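Local coordinates for protein polyhedrin (PDB 5A99) that forms the crystalline matrix of cypovirus polyhedra, the occlusion bodies of an insect virus, at residues P108-L121 / M166-F179. Residues are numbered along the deposited sequence; the frame is centred on the assembly and turned at random.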
# COMPACT_ATOMS: atom_id res chain seq x y z
N PRO A 108 -13.79 -5.58 -16.85
CA PRO A 108 -15.05 -4.90 -16.54
C PRO A 108 -15.62 -4.21 -17.78
O PRO A 108 -14.88 -3.77 -18.66
CB PRO A 108 -14.63 -3.87 -15.49
CG PRO A 108 -13.20 -3.56 -15.82
CD PRO A 108 -12.62 -4.85 -16.34
N VAL A 109 -16.94 -4.14 -17.84
CA VAL A 109 -17.63 -3.47 -18.92
C VAL A 109 -17.73 -1.97 -18.66
O VAL A 109 -17.61 -1.15 -19.56
CB VAL A 109 -19.05 -4.04 -19.08
CG1 VAL A 109 -19.77 -3.36 -20.23
CG2 VAL A 109 -18.98 -5.53 -19.30
N SER A 110 -17.95 -1.62 -17.40
CA SER A 110 -18.20 -0.24 -17.05
C SER A 110 -18.02 -0.10 -15.55
O SER A 110 -17.75 -1.09 -14.85
CB SER A 110 -19.62 0.17 -17.45
OG SER A 110 -20.58 -0.49 -16.64
N PHE A 111 -18.16 1.13 -15.07
CA PHE A 111 -17.91 1.42 -13.67
C PHE A 111 -18.91 2.44 -13.12
O PHE A 111 -19.54 3.20 -13.87
CB PHE A 111 -16.49 1.97 -13.50
CG PHE A 111 -16.33 3.38 -14.01
CD1 PHE A 111 -16.66 4.46 -13.20
CD2 PHE A 111 -15.90 3.63 -15.31
CE1 PHE A 111 -16.54 5.76 -13.68
CE2 PHE A 111 -15.77 4.94 -15.78
CZ PHE A 111 -16.09 6.00 -14.95
N GLN A 112 -19.05 2.46 -11.80
CA GLN A 112 -19.67 3.57 -11.10
C GLN A 112 -18.77 3.96 -9.92
O GLN A 112 -18.36 3.11 -9.12
CB GLN A 112 -21.09 3.23 -10.61
CG GLN A 112 -21.67 4.29 -9.66
CD GLN A 112 -23.17 4.14 -9.39
OE1 GLN A 112 -23.80 5.06 -8.86
NE2 GLN A 112 -23.73 2.98 -9.70
N PHE A 113 -18.42 5.24 -9.86
CA PHE A 113 -17.57 5.75 -8.78
C PHE A 113 -18.44 6.62 -7.88
O PHE A 113 -19.11 7.54 -8.36
CB PHE A 113 -16.40 6.53 -9.38
CG PHE A 113 -15.47 7.13 -8.35
CD1 PHE A 113 -14.74 6.32 -7.50
CD2 PHE A 113 -15.32 8.50 -8.26
CE1 PHE A 113 -13.86 6.87 -6.57
CE2 PHE A 113 -14.45 9.06 -7.33
CZ PHE A 113 -13.73 8.23 -6.48
N ILE A 114 -18.45 6.30 -6.59
CA ILE A 114 -19.28 7.00 -5.62
C ILE A 114 -18.48 7.45 -4.41
O ILE A 114 -17.79 6.65 -3.77
CB ILE A 114 -20.46 6.13 -5.11
CG1 ILE A 114 -21.26 5.57 -6.29
CG2 ILE A 114 -21.39 6.95 -4.21
CD1 ILE A 114 -22.04 4.34 -5.94
N VAL A 115 -18.57 8.74 -4.12
CA VAL A 115 -17.98 9.31 -2.92
C VAL A 115 -19.13 9.73 -2.01
O VAL A 115 -20.14 10.24 -2.46
CB VAL A 115 -17.07 10.51 -3.23
CG1 VAL A 115 -15.87 10.05 -4.06
CG2 VAL A 115 -17.84 11.61 -3.95
N GLN A 116 -18.97 9.46 -0.72
CA GLN A 116 -20.01 9.72 0.26
C GLN A 116 -19.40 10.22 1.56
O GLN A 116 -18.32 9.78 1.96
CB GLN A 116 -20.81 8.44 0.54
CG GLN A 116 -21.89 8.62 1.59
CD GLN A 116 -22.68 7.33 1.86
OE1 GLN A 116 -23.03 6.60 0.93
NE2 GLN A 116 -22.98 7.06 3.13
N GLY A 117 -20.12 11.12 2.22
CA GLY A 117 -19.64 11.78 3.42
C GLY A 117 -19.57 13.27 3.18
O GLY A 117 -20.04 13.75 2.14
N ASP A 118 -18.99 13.99 4.13
CA ASP A 118 -18.79 15.43 3.98
C ASP A 118 -17.54 15.61 3.14
O ASP A 118 -16.47 15.95 3.65
CB ASP A 118 -18.64 16.13 5.33
CG ASP A 118 -18.55 17.63 5.20
OD1 ASP A 118 -19.15 18.17 4.25
OD2 ASP A 118 -17.87 18.27 6.03
N VAL A 119 -17.66 15.34 1.85
CA VAL A 119 -16.49 15.37 1.00
C VAL A 119 -16.23 16.76 0.45
O VAL A 119 -17.15 17.55 0.22
CB VAL A 119 -16.58 14.35 -0.16
CG1 VAL A 119 -16.94 12.98 0.35
CG2 VAL A 119 -17.57 14.80 -1.18
N ASP A 120 -14.95 17.05 0.26
CA ASP A 120 -14.51 18.22 -0.45
C ASP A 120 -14.64 17.91 -1.93
O ASP A 120 -13.81 17.20 -2.50
CB ASP A 120 -13.05 18.51 -0.11
CG ASP A 120 -12.46 19.59 -0.98
OD1 ASP A 120 -13.23 20.32 -1.63
OD2 ASP A 120 -11.22 19.70 -1.00
N LEU A 121 -15.69 18.42 -2.54
CA LEU A 121 -15.97 18.12 -3.94
C LEU A 121 -14.85 18.59 -4.87
O LEU A 121 -14.59 17.96 -5.90
CB LEU A 121 -17.30 18.72 -4.36
CG LEU A 121 -18.56 18.05 -3.78
CD1 LEU A 121 -19.80 18.89 -4.07
CD2 LEU A 121 -18.72 16.65 -4.33
N MET A 166 -25.71 13.75 0.04
CA MET A 166 -24.72 13.13 0.91
C MET A 166 -23.80 12.14 0.19
O MET A 166 -22.84 11.62 0.77
CB MET A 166 -25.42 12.49 2.11
CG MET A 166 -26.23 13.51 2.92
SD MET A 166 -26.57 13.06 4.63
CE MET A 166 -26.47 11.30 4.51
N ALA A 167 -24.08 11.89 -1.09
CA ALA A 167 -23.18 11.08 -1.90
C ALA A 167 -23.25 11.55 -3.35
O ALA A 167 -24.23 12.15 -3.77
CB ALA A 167 -23.55 9.63 -1.79
N TRP A 168 -22.18 11.28 -4.10
CA TRP A 168 -22.08 11.71 -5.48
C TRP A 168 -21.58 10.58 -6.39
O TRP A 168 -20.62 9.85 -6.06
CB TRP A 168 -21.15 12.92 -5.56
CG TRP A 168 -21.69 14.11 -4.83
CD1 TRP A 168 -22.34 15.18 -5.38
CD2 TRP A 168 -21.63 14.36 -3.42
NE1 TRP A 168 -22.69 16.07 -4.40
CE2 TRP A 168 -22.27 15.60 -3.19
CE3 TRP A 168 -21.12 13.66 -2.33
CZ2 TRP A 168 -22.40 16.16 -1.92
CZ3 TRP A 168 -21.25 14.21 -1.06
CH2 TRP A 168 -21.88 15.45 -0.87
N SER A 169 -22.22 10.45 -7.54
CA SER A 169 -21.98 9.33 -8.43
C SER A 169 -21.54 9.72 -9.84
O SER A 169 -22.09 10.63 -10.46
CB SER A 169 -23.26 8.49 -8.52
OG SER A 169 -23.20 7.60 -9.61
N TYR A 170 -20.55 8.98 -10.33
CA TYR A 170 -20.01 9.15 -11.66
C TYR A 170 -19.93 7.77 -12.32
O TYR A 170 -19.51 6.80 -11.68
CB TYR A 170 -18.61 9.77 -11.56
CG TYR A 170 -18.00 10.24 -12.85
CD1 TYR A 170 -18.56 11.29 -13.57
CD2 TYR A 170 -16.84 9.66 -13.34
CE1 TYR A 170 -17.97 11.73 -14.76
CE2 TYR A 170 -16.26 10.09 -14.51
CZ TYR A 170 -16.83 11.12 -15.22
OH TYR A 170 -16.25 11.55 -16.39
N VAL A 171 -20.34 7.68 -13.58
CA VAL A 171 -20.31 6.42 -14.29
C VAL A 171 -19.73 6.54 -15.69
O VAL A 171 -19.71 7.62 -16.30
CB VAL A 171 -21.72 5.76 -14.38
CG1 VAL A 171 -22.39 5.74 -13.01
CG2 VAL A 171 -22.62 6.49 -15.37
N GLY A 172 -19.27 5.42 -16.22
CA GLY A 172 -18.73 5.40 -17.57
C GLY A 172 -18.47 3.99 -18.05
O GLY A 172 -18.47 3.04 -17.26
N LYS A 173 -18.25 3.86 -19.36
CA LYS A 173 -17.97 2.58 -20.00
C LYS A 173 -16.50 2.43 -20.36
O LYS A 173 -15.86 3.37 -20.86
CB LYS A 173 -18.82 2.42 -21.27
CG LYS A 173 -20.32 2.29 -21.03
CD LYS A 173 -21.05 1.99 -22.35
CE LYS A 173 -22.55 1.91 -22.18
NZ LYS A 173 -23.24 1.75 -23.51
N PHE A 174 -15.96 1.23 -20.13
CA PHE A 174 -14.62 0.92 -20.61
C PHE A 174 -14.70 0.38 -22.05
O PHE A 174 -14.32 -0.77 -22.32
CB PHE A 174 -13.94 -0.12 -19.72
CG PHE A 174 -13.85 0.28 -18.27
CD1 PHE A 174 -13.00 1.30 -17.86
CD2 PHE A 174 -14.60 -0.39 -17.31
CE1 PHE A 174 -12.91 1.64 -16.54
CE2 PHE A 174 -14.51 -0.06 -15.99
CZ PHE A 174 -13.66 0.96 -15.60
N ASP A 175 -15.22 1.20 -22.95
CA ASP A 175 -15.32 0.82 -24.36
C ASP A 175 -14.34 1.60 -25.24
O ASP A 175 -14.46 1.62 -26.46
CB ASP A 175 -16.76 0.98 -24.86
CG ASP A 175 -17.27 2.41 -24.73
OD1 ASP A 175 -16.46 3.33 -24.46
OD2 ASP A 175 -18.49 2.61 -24.89
N GLY A 176 -13.37 2.26 -24.60
CA GLY A 176 -12.32 2.96 -25.31
C GLY A 176 -12.70 4.29 -25.94
O GLY A 176 -11.83 4.98 -26.45
N ILE A 177 -13.98 4.67 -25.90
CA ILE A 177 -14.43 5.91 -26.53
C ILE A 177 -14.14 7.15 -25.70
O ILE A 177 -13.62 8.14 -26.22
CB ILE A 177 -15.95 5.87 -26.88
CG1 ILE A 177 -16.22 4.83 -27.97
CG2 ILE A 177 -16.44 7.25 -27.35
CD1 ILE A 177 -17.69 4.64 -28.31
N LEU A 178 -14.48 7.12 -24.41
CA LEU A 178 -14.12 8.20 -23.51
C LEU A 178 -13.20 7.70 -22.40
O LEU A 178 -12.48 8.48 -21.78
CB LEU A 178 -15.38 8.83 -22.90
CG LEU A 178 -16.37 9.40 -23.91
CD1 LEU A 178 -17.70 9.77 -23.24
CD2 LEU A 178 -15.77 10.60 -24.64
N PHE A 179 -13.22 6.40 -22.16
CA PHE A 179 -12.37 5.79 -21.14
C PHE A 179 -11.69 4.59 -21.76
O PHE A 179 -12.29 3.90 -22.57
CB PHE A 179 -13.19 5.32 -19.94
CG PHE A 179 -13.92 6.42 -19.25
CD1 PHE A 179 -13.27 7.24 -18.35
CD2 PHE A 179 -15.26 6.63 -19.49
CE1 PHE A 179 -13.94 8.26 -17.70
CE2 PHE A 179 -15.95 7.64 -18.86
CZ PHE A 179 -15.29 8.46 -17.96
O HOH W 1 -13.87 -3.41 -21.24
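Phe111 lies flat against the backbone of Gly172 where strands 110-116 and 166-173 pair as antiparallel neighbours inside the larger beta sheet of polyhedrin. Backbone hydrogen bonds run from Val109 and Phe174 to Gly117 and Met166; among them Phe113 N reaches Tyr170 O at 2.6 Å.

Packing is tight on the face that carries Phe111, Phe113, Val115, Trp168 and Tyr170. With chi1 at 73°, CG of Phe111 sits between its own backbone N and carbonyl carbon, which lays one ring face over Gly172 N. The ring edge points into the face of Phe179 in a T-shaped pair, planes at 90°, while Phe111 CD2 meets Phe174 CZ at 3.5 Å, those two rings meeting obliquely. Phe126 and Val128 of strand 125-129, in the smaller sheet, also pack against this aromatic cluster, so the contact helps join the two sheets.

The other face is looser toward Lys173, where Val171 and Lys173 are exposed and Val171 CG1 merely rests beside Gln112 CB at 3.7 Å. Further in, Ser169 OG donates to Gln112 OE1 at 2.7 Å, and Tyr40 OH and Arg241 O hold the amide nitrogen of Gln112.

Beyond Gly117 the chain turns back over Trp168: Val119 CG2 touches CZ3, and Leu121 CD2 sits 3.8 Å from the centroid of the indole five-membered ring, 6° off its normal.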